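Local coordinates for AgaA (Rhizobium radiobacter, PDB 6HLX), which binds the opine agropinic acid in the periplasm as the solute-binding protein of an ABC transporter, so that it can be imported into the bacterial cell, at residues E250-P255 with F322-L327; Q259-A264 with V447-R452. One frame throughout, in Å; residues are numbered along the deposited sequence. Where two conformers were deposited one is given.

Interaction 1. Residues E250-P255 with F322-L327; sequences EPFSKP and FEVRLL
Pro251 and Phe322 are the residues whose CA atoms come nearest each other, 8.2 Å apart, so residues 250-255 and 322-327 meet through side chains. Residues 250-253 form a 3-10 turn at the end of the loop after strand 240-245, and Lys254 is the N-cap residue of helix 255-264; the second segment is a strand of the mixed sheet in one lobe of this periplasmic binding protein. Strand 322-327 lies between strands 351-356 and 374-379, and the turn lies beside the Phe322 end of the segment, next to the helix that follows.

Phe322 receives the proline. Pro251 lays its CB over one face of the ring, 3.8 Å from the centroid and 17° off the normal, a CH-pi contact displaced toward the CE2 and CZ rim. Its CG covers the same ring nearer the root, 4.0 Å from Phe322 CG. With chi1 at 53°, Phe322 holds its ring between its own backbone N and carbonyl carbon, and the CB of Val324 stands in plane at the ring's edge.

Phe252 completes the cluster. Its CG lies anti to the carbonyl carbon (chi1 -65°), and the ring reaches over to the strand. CE1 comes 4.0 Å from Phe322 CZ, while on the other side of the ring's tip CE2 meets Val324 CG2 at 3.7 Å. The two phenylalanines run obliquely to each other, whereas Phe252 and Val324 cross at about a right angle. Farther round, Phe245 meets the Phe252 ring edge-to-face, and Phe249 and Phe374 join the same aromatic core. Tyr318 packs edge-to-face on Phe322.

The turn is tied together locally: Glu250 O accepts both Ser253 N, at 3.0 Å, and Ser253 OG, at 2.7 Å, the hydroxyl lying in the carbonyl plane.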
ATOM      1  N   GLU A 250      -9.147  18.862  17.285  1.00 26.91           N
ATOM      2  CA  GLU A 250      -8.323  19.848  17.989  1.00 26.65           C
ATOM      3  C   GLU A 250      -7.111  19.258  18.783  1.00 30.27           C
ATOM      4  O   GLU A 250      -6.000  19.691  18.477  1.00 30.14           O
ATOM      5  CB  GLU A 250      -9.166  20.785  18.861  1.00 28.45           C
ATOM      6  CG  GLU A 250      -8.356  21.971  19.366  1.00 40.45           C
ATOM      7  CD  GLU A 250      -9.112  23.243  19.703  1.00 74.32           C
ATOM      8  OE1 GLU A 250     -10.365  23.231  19.692  1.00 78.51           O
ATOM      9  OE2 GLU A 250      -8.439  24.263  19.980  1.00 75.24           O
ATOM     10  N   PRO A 251      -7.235  18.285  19.720  1.00 27.11           N
ATOM     11  CA  PRO A 251      -6.022  17.768  20.396  1.00 26.61           C
ATOM     12  C   PRO A 251      -4.936  17.254  19.429  1.00 28.12           C
ATOM     13  O   PRO A 251      -3.744  17.460  19.665  1.00 28.46           O
ATOM     14  CB  PRO A 251      -6.576  16.621  21.264  1.00 28.24           C
ATOM     15  CG  PRO A 251      -7.980  17.027  21.548  1.00 32.63           C
ATOM     16  CD  PRO A 251      -8.455  17.654  20.274  1.00 29.09           C
ATOM     17  N   PHE A 252      -5.352  16.655  18.303  1.00 22.81           N
ATOM     18  CA  PHE A 252      -4.421  16.085  17.311  1.00 21.48           C
ATOM     19  C   PHE A 252      -3.787  17.111  16.376  1.00 26.58           C
ATOM     20  O   PHE A 252      -3.028  16.729  15.495  1.00 27.30           O
ATOM     21  CB  PHE A 252      -5.116  14.971  16.512  1.00 22.75           C
ATOM     22  CG  PHE A 252      -5.489  13.770  17.341  1.00 22.44           C
ATOM     23  CD1 PHE A 252      -4.831  13.494  18.538  1.00 25.56           C
ATOM     24  CD2 PHE A 252      -6.439  12.865  16.887  1.00 21.99           C
ATOM     25  CE1 PHE A 252      -5.186  12.385  19.309  1.00 25.33           C
ATOM     26  CE2 PHE A 252      -6.767  11.741  17.640  1.00 25.27           C
ATOM     27  CZ  PHE A 252      -6.130  11.500  18.835  1.00 23.99           C
ATOM     28  N   SER A 253      -4.125  18.398  16.532  1.00 25.82           N
ATOM     29  CA  SER A 253      -3.489  19.454  15.745  1.00 25.94           C
ATOM     30  C   SER A 253      -2.195  19.853  16.457  1.00 30.22           C
ATOM     31  O   SER A 253      -1.432  20.661  15.929  1.00 29.54           O
ATOM     32  CB  SER A 253      -4.401  20.674  15.655  1.00 27.61           C
ATOM     33  OG  SER A 253      -4.518  21.338  16.902  1.00 29.51           O
ATOM     34  N   LYS A 254      -1.972  19.310  17.678  1.00 26.56           N
ATOM     35  CA  LYS A 254      -0.839  19.671  18.526  1.00 26.88           C
ATOM     36  C   LYS A 254       0.304  18.664  18.520  1.00 29.11           C
ATOM     37  O   LYS A 254       0.106  17.536  18.969  1.00 27.80           O
ATOM     38  CB  LYS A 254      -1.302  19.946  19.973  1.00 27.92           C
ATOM     39  CG  LYS A 254      -2.330  21.067  20.056  1.00 34.20           C
ATOM     40  CD  LYS A 254      -3.000  21.148  21.407  1.00 42.07           C
ATOM     41  CE  LYS A 254      -4.155  22.133  21.421  1.00 45.09           C
ATOM     42  NZ  LYS A 254      -3.721  23.529  21.139  1.00 49.51           N
ATOM     43  N   PRO A 255       1.523  19.052  18.085  1.00 25.99           N
ATOM     44  CA  PRO A 255       2.661  18.107  18.149  1.00 25.95           C
ATOM     45  C   PRO A 255       2.883  17.487  19.540  1.00 27.75           C
ATOM     46  O   PRO A 255       3.257  16.316  19.613  1.00 28.00           O
ATOM     47  CB  PRO A 255       3.854  18.974  17.713  1.00 28.23           C
ATOM     48  CG  PRO A 255       3.232  19.985  16.780  1.00 32.18           C
ATOM     49  CD  PRO A 255       1.946  20.343  17.493  1.00 27.92           C
ATOM     50  N   PHE A 322      -8.685  13.736  27.489  1.00 31.71           N
ATOM     51  CA  PHE A 322      -9.841  14.019  26.634  1.00 30.06           C
ATOM     52  C   PHE A 322     -10.454  12.715  26.156  1.00 33.10           C
ATOM     53  O   PHE A 322      -9.840  11.652  26.322  1.00 31.83           O
ATOM     54  CB  PHE A 322      -9.437  14.899  25.412  1.00 30.20           C
ATOM     55  CG  PHE A 322      -8.283  14.369  24.578  1.00 29.47           C
ATOM     56  CD1 PHE A 322      -8.506  13.454  23.552  1.00 30.53           C
ATOM     57  CD2 PHE A 322      -6.979  14.791  24.818  1.00 30.73           C
ATOM     58  CE1 PHE A 322      -7.438  12.961  22.776  1.00 30.75           C
ATOM     59  CE2 PHE A 322      -5.913  14.295  24.055  1.00 32.43           C
ATOM     60  CZ  PHE A 322      -6.148  13.380  23.041  1.00 30.12           C
ATOM     61  N   GLU A 323     -11.633  12.803  25.518  1.00 28.65           N
ATOM     62  CA  GLU A 323     -12.311  11.640  24.938  1.00 29.01           C
ATOM     63  C   GLU A 323     -12.053  11.640  23.430  1.00 28.96           C
ATOM     64  O   GLU A 323     -12.019  12.703  22.800  1.00 27.54           O
ATOM     65  CB  GLU A 323     -13.820  11.696  25.210  1.00 31.12           C
ATOM     66  CG  GLU A 323     -14.177  11.757  26.689  1.00 43.99           C
ATOM     67  CD  GLU A 323     -15.656  11.779  27.036  1.00 72.98           C
ATOM     68  OE1 GLU A 323     -15.983  11.495  28.211  1.00 69.76           O
ATOM     69  OE2 GLU A 323     -16.486  12.081  26.145  1.00 66.60           O
ATOM     70  N   VAL A 324     -11.875  10.444  22.835  1.00 25.46           N
ATOM     71  CA  VAL A 324     -11.594  10.341  21.411  1.00 23.88           C
ATOM     72  C   VAL A 324     -12.049   8.974  20.910  1.00 26.64           C
ATOM     73  O   VAL A 324     -12.152   8.041  21.698  1.00 26.60           O
ATOM     74  CB  VAL A 324     -10.070  10.585  21.137  1.00 25.88           C
ATOM     75  CG1 VAL A 324      -9.200   9.520  21.794  1.00 25.79           C
ATOM     76  CG2 VAL A 324      -9.749  10.716  19.647  1.00 24.73           C
ATOM     77  N   ARG A 325     -12.253   8.851  19.602  1.00 23.65           N
ATOM     78  CA  ARG A 325     -12.603   7.580  18.992  1.00 22.29           C
ATOM     79  C   ARG A 325     -11.461   7.121  18.103  1.00 25.76           C
ATOM     80  O   ARG A 325     -10.924   7.925  17.343  1.00 24.68           O
ATOM     81  CB  ARG A 325     -13.886   7.701  18.160  1.00 22.94           C
ATOM     82  CG  ARG A 325     -15.111   8.160  18.972  1.00 30.52           C
ATOM     83  CD  ARG A 325     -16.408   7.815  18.261  1.00 33.01           C
ATOM     84  NE  ARG A 325     -16.682   6.376  18.294  1.00 31.89           N
ATOM     85  CZ  ARG A 325     -17.389   5.761  19.239  1.00 48.94           C
ATOM     86  NH1 ARG A 325     -17.908   6.451  20.249  1.00 38.81           N
ATOM     87  NH2 ARG A 325     -17.582   4.448  19.182  1.00 38.83           N
ATOM     88  N   LEU A 326     -11.100   5.832  18.190  1.00 21.71           N
ATOM     89  CA  LEU A 326     -10.053   5.226  17.351  1.00 21.18           C
ATOM     90  C   LEU A 326     -10.688   4.293  16.338  1.00 23.95           C
ATOM     91  O   LEU A 326     -11.370   3.329  16.714  1.00 22.53           O
ATOM     92  CB  LEU A 326      -9.052   4.448  18.210  1.00 21.30           C
ATOM     93  CG  LEU A 326      -7.925   3.635  17.519  1.00 22.37           C
ATOM     94  CD1 LEU A 326      -7.013   4.546  16.688  1.00 22.29           C
ATOM     95  CD2 LEU A 326      -7.099   2.905  18.561  1.00 23.05           C
ATOM     96  N   LEU A 327     -10.419   4.565  15.060  1.00 20.28           N
ATOM     97  CA  LEU A 327     -10.918   3.720  13.970  1.00 19.96           C
ATOM     98  C   LEU A 327      -9.918   2.619  13.657  1.00 22.90           C
ATOM     99  O   LEU A 327      -8.744   2.890  13.371  1.00 21.89           O
ATOM    100  CB  LEU A 327     -11.182   4.559  12.704  1.00 20.56           C
ATOM    101  CG  LEU A 327     -11.582   3.795  11.433  1.00 23.97           C
ATOM    102  CD1 LEU A 327     -12.932   3.051  11.608  1.00 23.38           C
ATOM    103  CD2 LEU A 327     -11.586   4.715  10.218  1.00 22.76           C
TER

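Interaction 2. Residues Q259-A264 with V447-R452; sequences QAIAYA and VYFMWR. With G9Z (agropinic acid), chain E.
Ala262 and Val447 make the apolar core of this contact, where helix 259-264 runs almost parallel to strand 447-451, their axes 8.8 Å apart and 12° from alignment. The two branches of Val447, whose side chain points toward the helix, both touch the methyl CB of Ala262, which lies 4.0 Å from Val447 CG1 and 4.1 Å from Val447 CG2. CG1 lies anti to the valine's backbone N, which also brings it close to Ala262 CA.

The aromatic part belongs to Phe449, two residues on, which turns its ring edge to the helix. Phe449 CE1 lies near Ala262 CA and 4.3 Å from Ile261 O, both close to the ring plane, and Phe449 CZ touches Ile261 CG2 loosely at 4.4 Å. Met241 of strand 240-245 shares backbone hydrogen bonds with two successive residues, Phe449 and Met450, which makes a classic beta bulge in the mixed sheet of this solute-binding lobe.

The bonds to the ligand come from the end of 447-452, just past the strand, in the agropinic acid pocket. Arg452 grips the ligand carboxylate with two side-by-side hydrogen bonds: NH2 gives a nearly straight one to O (2.7 Å, 167°), and NH1 a more bent one to OXT (2.9 Å, 145°). Ligand atom O lies in the guanidinium plane. NH2 also bonds Gln454 OE1, a second hold on the group that meets the carboxylate.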
ATOM      1  N   GLN A 259       3.125  13.514  20.214  1.00 23.91           N
ATOM      2  CA  GLN A 259       4.321  13.011  20.910  1.00 23.86           C
ATOM      3  C   GLN A 259       3.935  12.322  22.214  1.00 28.35           C
ATOM      4  O   GLN A 259       4.507  11.273  22.511  1.00 27.12           O
ATOM      5  CB  GLN A 259       5.347  14.128  21.194  1.00 25.31           C
ATOM      6  CG  GLN A 259       6.053  14.657  19.941  1.00 28.56           C
ATOM      7  CD  GLN A 259       7.498  15.055  20.205  1.00 41.25           C
ATOM      8  OE1 GLN A 259       8.023  14.915  21.301  1.00 37.21           O
ATOM      9  NE2 GLN A 259       8.192  15.522  19.193  1.00 29.51           N
ATOM     10  N   ALA A 260       2.959  12.881  22.998  1.00 26.73           N
ATOM     11  CA  ALA A 260       2.509  12.226  24.245  1.00 27.03           C
ATOM     12  C   ALA A 260       2.070  10.783  23.957  1.00 29.88           C
ATOM     13  O   ALA A 260       2.461   9.875  24.679  1.00 29.02           O
ATOM     14  CB  ALA A 260       1.364  12.999  24.895  1.00 28.04           C
ATOM     15  N   ILE A 261       1.306  10.575  22.875  1.00 25.15           N
ATOM     16  CA  ILE A 261       0.856   9.243  22.447  1.00 24.72           C
ATOM     17  C   ILE A 261       2.052   8.336  22.096  1.00 28.21           C
ATOM     18  O   ILE A 261       2.072   7.182  22.520  1.00 28.41           O
ATOM     19  CB  ILE A 261      -0.182   9.368  21.326  1.00 26.42           C
ATOM     20  CG1 ILE A 261      -1.482   9.961  21.924  1.00 26.56           C
ATOM     21  CG2 ILE A 261      -0.443   8.002  20.680  1.00 26.89           C
ATOM     22  CD1 ILE A 261      -2.492  10.415  20.912  1.00 30.32           C
ATOM     23  N   ALA A 262       3.066   8.882  21.390  1.00 25.27           N
ATOM     24  CA  ALA A 262       4.296   8.142  21.055  1.00 25.01           C
ATOM     25  C   ALA A 262       5.049   7.711  22.343  1.00 30.07           C
ATOM     26  O   ALA A 262       5.625   6.625  22.369  1.00 30.20           O
ATOM     27  CB  ALA A 262       5.199   8.997  20.187  1.00 25.70           C
ATOM     28  N   TYR A 263       5.015   8.540  23.413  1.00 25.57           N
ATOM     29  CA  TYR A 263       5.688   8.201  24.685  1.00 25.98           C
ATOM     30  C   TYR A 263       4.852   7.258  25.562  1.00 31.74           C
ATOM     31  O   TYR A 263       5.408   6.562  26.427  1.00 32.11           O
ATOM     32  CB  TYR A 263       6.009   9.493  25.496  1.00 26.65           C
ATOM     33  CG  TYR A 263       7.244  10.232  25.023  1.00 28.10           C
ATOM     34  CD1 TYR A 263       8.522   9.736  25.280  1.00 29.55           C
ATOM     35  CD2 TYR A 263       7.139  11.450  24.356  1.00 29.20           C
ATOM     36  CE1 TYR A 263       9.663  10.427  24.871  1.00 30.29           C
ATOM     37  CE2 TYR A 263       8.278  12.153  23.944  1.00 29.91           C
ATOM     38  CZ  TYR A 263       9.536  11.631  24.197  1.00 35.74           C
ATOM     39  OH  TYR A 263      10.661  12.294  23.780  1.00 37.23           O
ATOM     40  N   ALA A 264       3.514   7.292  25.414  1.00 28.82           N
ATOM     41  CA  ALA A 264       2.602   6.529  26.272  1.00 30.19           C
ATOM     42  C   ALA A 264       2.362   5.091  25.860  1.00 34.02           C
ATOM     43  O   ALA A 264       1.939   4.284  26.693  1.00 34.36           O
ATOM     44  CB  ALA A 264       1.260   7.242  26.377  1.00 31.21           C
ATOM     45  N   VAL A 447       2.802   8.650  13.881  1.00 20.44           N
ATOM     46  CA  VAL A 447       3.453   7.986  15.013  1.00 20.11           C
ATOM     47  C   VAL A 447       3.613   6.520  14.616  1.00 23.37           C
ATOM     48  O   VAL A 447       2.692   5.932  14.017  1.00 22.44           O
ATOM     49  CB  VAL A 447       2.663   8.196  16.327  1.00 23.19           C
ATOM     50  CG1 VAL A 447       3.035   7.146  17.366  1.00 23.95           C
ATOM     51  CG2 VAL A 447       2.896   9.611  16.876  1.00 22.68           C
ATOM     52  N   TYR A 448       4.796   5.925  14.922  1.00 19.97           N
ATOM     53  CA  TYR A 448       5.074   4.544  14.515  1.00 20.32           C
ATOM     54  C   TYR A 448       5.421   3.705  15.732  1.00 25.18           C
ATOM     55  O   TYR A 448       6.144   4.177  16.619  1.00 25.17           O
ATOM     56  CB  TYR A 448       6.257   4.514  13.528  1.00 21.69           C
ATOM     57  CG  TYR A 448       6.100   5.450  12.354  1.00 20.49           C
ATOM     58  CD1 TYR A 448       6.578   6.759  12.412  1.00 21.56           C
ATOM     59  CD2 TYR A 448       5.536   5.011  11.155  1.00 20.55           C
ATOM     60  CE1 TYR A 448       6.437   7.629  11.330  1.00 22.67           C
ATOM     61  CE2 TYR A 448       5.409   5.867  10.061  1.00 20.91           C
ATOM     62  CZ  TYR A 448       5.885   7.168  10.148  1.00 25.26           C
ATOM     63  OH  TYR A 448       5.784   8.019   9.079  1.00 23.36           O
ATOM     64  N   PHE A 449       4.952   2.443  15.745  1.00 21.17           N
ATOM     65  CA  PHE A 449       5.179   1.585  16.902  1.00 22.09           C
ATOM     66  C   PHE A 449       6.017   0.367  16.656  1.00 23.88           C
ATOM     67  O   PHE A 449       6.774  -0.005  17.553  1.00 24.35           O
ATOM     68  CB  PHE A 449       3.832   1.144  17.504  1.00 23.57           C
ATOM     69  CG  PHE A 449       3.031   2.296  18.077  1.00 25.36           C
ATOM     70  CD1 PHE A 449       3.627   3.229  18.920  1.00 28.44           C
ATOM     71  CD2 PHE A 449       1.685   2.455  17.751  1.00 28.16           C
ATOM     72  CE1 PHE A 449       2.880   4.300  19.450  1.00 30.25           C
ATOM     73  CE2 PHE A 449       0.943   3.520  18.282  1.00 30.74           C
ATOM     74  CZ  PHE A 449       1.548   4.434  19.116  1.00 29.21           C
ATOM     75  N   MET A 450       5.869  -0.289  15.486  1.00 20.76           N
ATOM     76  CA  MET A 450       6.604  -1.530  15.257  0.50 20.77           C
ATOM     77  C   MET A 450       6.689  -1.915  13.795  1.00 23.47           C
ATOM     78  O   MET A 450       5.839  -1.492  13.001  1.00 21.22           O
ATOM     79  CB  MET A 450       5.912  -2.687  16.018  0.50 22.95           C
ATOM     80  CG  MET A 450       4.489  -2.949  15.541  0.50 25.74           C
ATOM     81  SD  MET A 450       3.741  -4.419  16.229  0.50 29.57           S
ATOM     82  CE  MET A 450       4.576  -5.704  15.248  0.50 25.70           C
ATOM     83  N   TRP A 451       7.685  -2.749  13.461  1.00 20.95           N
ATOM     84  CA  TRP A 451       7.828  -3.352  12.130  1.00 20.38           C
ATOM     85  C   TRP A 451       7.142  -4.709  12.308  1.00 25.30           C
ATOM     86  O   TRP A 451       7.375  -5.397  13.327  1.00 25.89           O
ATOM     87  CB  TRP A 451       9.295  -3.642  11.790  1.00 20.01           C
ATOM     88  CG  TRP A 451      10.115  -2.422  11.562  1.00 21.62           C
ATOM     89  CD1 TRP A 451      11.102  -1.938  12.369  1.00 25.19           C
ATOM     90  CD2 TRP A 451      10.019  -1.517  10.448  1.00 21.31           C
ATOM     91  NE1 TRP A 451      11.651  -0.801  11.813  1.00 24.81           N
ATOM     92  CE2 TRP A 451      11.018  -0.531  10.626  1.00 24.69           C
ATOM     93  CE3 TRP A 451       9.231  -1.484   9.282  1.00 22.64           C
ATOM     94  CZ2 TRP A 451      11.205   0.515   9.718  1.00 24.47           C
ATOM     95  CZ3 TRP A 451       9.442  -0.463   8.358  1.00 23.23           C
ATOM     96  CH2 TRP A 451      10.414   0.527   8.587  1.00 23.80           C
ATOM     97  N   ARG A 452       6.313  -5.111  11.354  1.00 21.82           N
ATOM     98  CA  ARG A 452       5.637  -6.412  11.494  1.00 22.04           C
ATOM     99  C   ARG A 452       6.063  -7.391  10.400  1.00 25.24           C
ATOM    100  O   ARG A 452       6.514  -6.971   9.328  1.00 24.15           O
ATOM    101  CB  ARG A 452       4.100  -6.244  11.465  1.00 25.19           C
ATOM    102  CG  ARG A 452       3.548  -5.840  10.095  1.00 28.02           C
ATOM    103  CD  ARG A 452       2.028  -5.710  10.092  1.00 27.74           C
ATOM    104  NE  ARG A 452       1.469  -6.003   8.769  1.00 25.51           N
ATOM    105  CZ  ARG A 452       0.504  -5.297   8.186  1.00 27.10           C
ATOM    106  NH1 ARG A 452      -0.009  -4.230   8.790  1.00 24.24           N
ATOM    107  NH2 ARG A 452       0.025  -5.667   7.007  1.00 21.48           N
TER
HETATM  108  OAM G9Z E 604      -5.472  -3.742   2.991  1.00 19.83           O
HETATM  109  CAB G9Z E 604      -5.215  -3.873   4.196  1.00 20.73           C
HETATM  110  CAC G9Z E 604      -5.921  -4.758   5.035  1.00 21.35           C
HETATM  111  CB  G9Z E 604      -5.271  -4.627   6.446  1.00 20.86           C
HETATM  112  CA  G9Z E 604      -4.293  -3.470   6.325  1.00 19.50           C
HETATM  113  C   G9Z E 604      -2.995  -3.839   6.803  1.00 21.29           C
HETATM  114  O   G9Z E 604      -2.204  -4.431   6.019  1.00 20.70           O
HETATM  115  N   G9Z E 604      -4.335  -3.109   4.870  1.00 18.24           N
HETATM  116  CAG G9Z E 604      -3.419  -2.094   4.220  1.00 18.29           C
HETATM  117  CAH G9Z E 604      -3.929  -0.675   4.479  1.00 20.27           C
HETATM  118  OAP G9Z E 604      -3.860  -0.463   5.888  1.00 20.84           O
HETATM  119  CAI G9Z E 604      -3.104   0.391   3.753  1.00 20.24           C
HETATM  120  OAQ G9Z E 604      -2.827  -0.063   2.404  1.00 19.16           O
HETATM  121  CAJ G9Z E 604      -3.884   1.744   3.633  1.00 19.85           C
HETATM  122  OAR G9Z E 604      -3.071   2.708   2.940  1.00 20.34           O
HETATM  123  CAK G9Z E 604      -4.425   2.346   4.953  1.00 19.14           C
HETATM  124  OAT G9Z E 604      -5.347   3.412   4.651  1.00 20.09           O
HETATM  125  CAL G9Z E 604      -3.306   2.812   5.896  1.00 19.08           C
HETATM  126  OAS G9Z E 604      -3.869   3.236   7.156  1.00 20.39           O
HETATM  127  OXT G9Z E 604      -2.717  -3.584   8.007  1.00 20.87           O

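Interactions 1 and 2 lie 15 Å apart, centre to centre, and share helix 255-264 as their bridge: the 3-10 turn of interaction 1 leads into it and interaction 2 uses its later turns. They touch directly where Phe252 CE1 packs 3.7 Å from Ile261 CD1, and Ile261 also reaches Phe245 of strand 240-245. Strands 322-327 and 446-451 belong to the same sheet, separated by strands 374-379 and 240-245, which supply Gly378 O and Gln244 OE1 to agropinic acid. Interaction 1 stays remote from the ligand, the Phe252 side chain being about 14 Å from it, whereas residues 447-452 run from the helix packing to the pocket itself at Arg452.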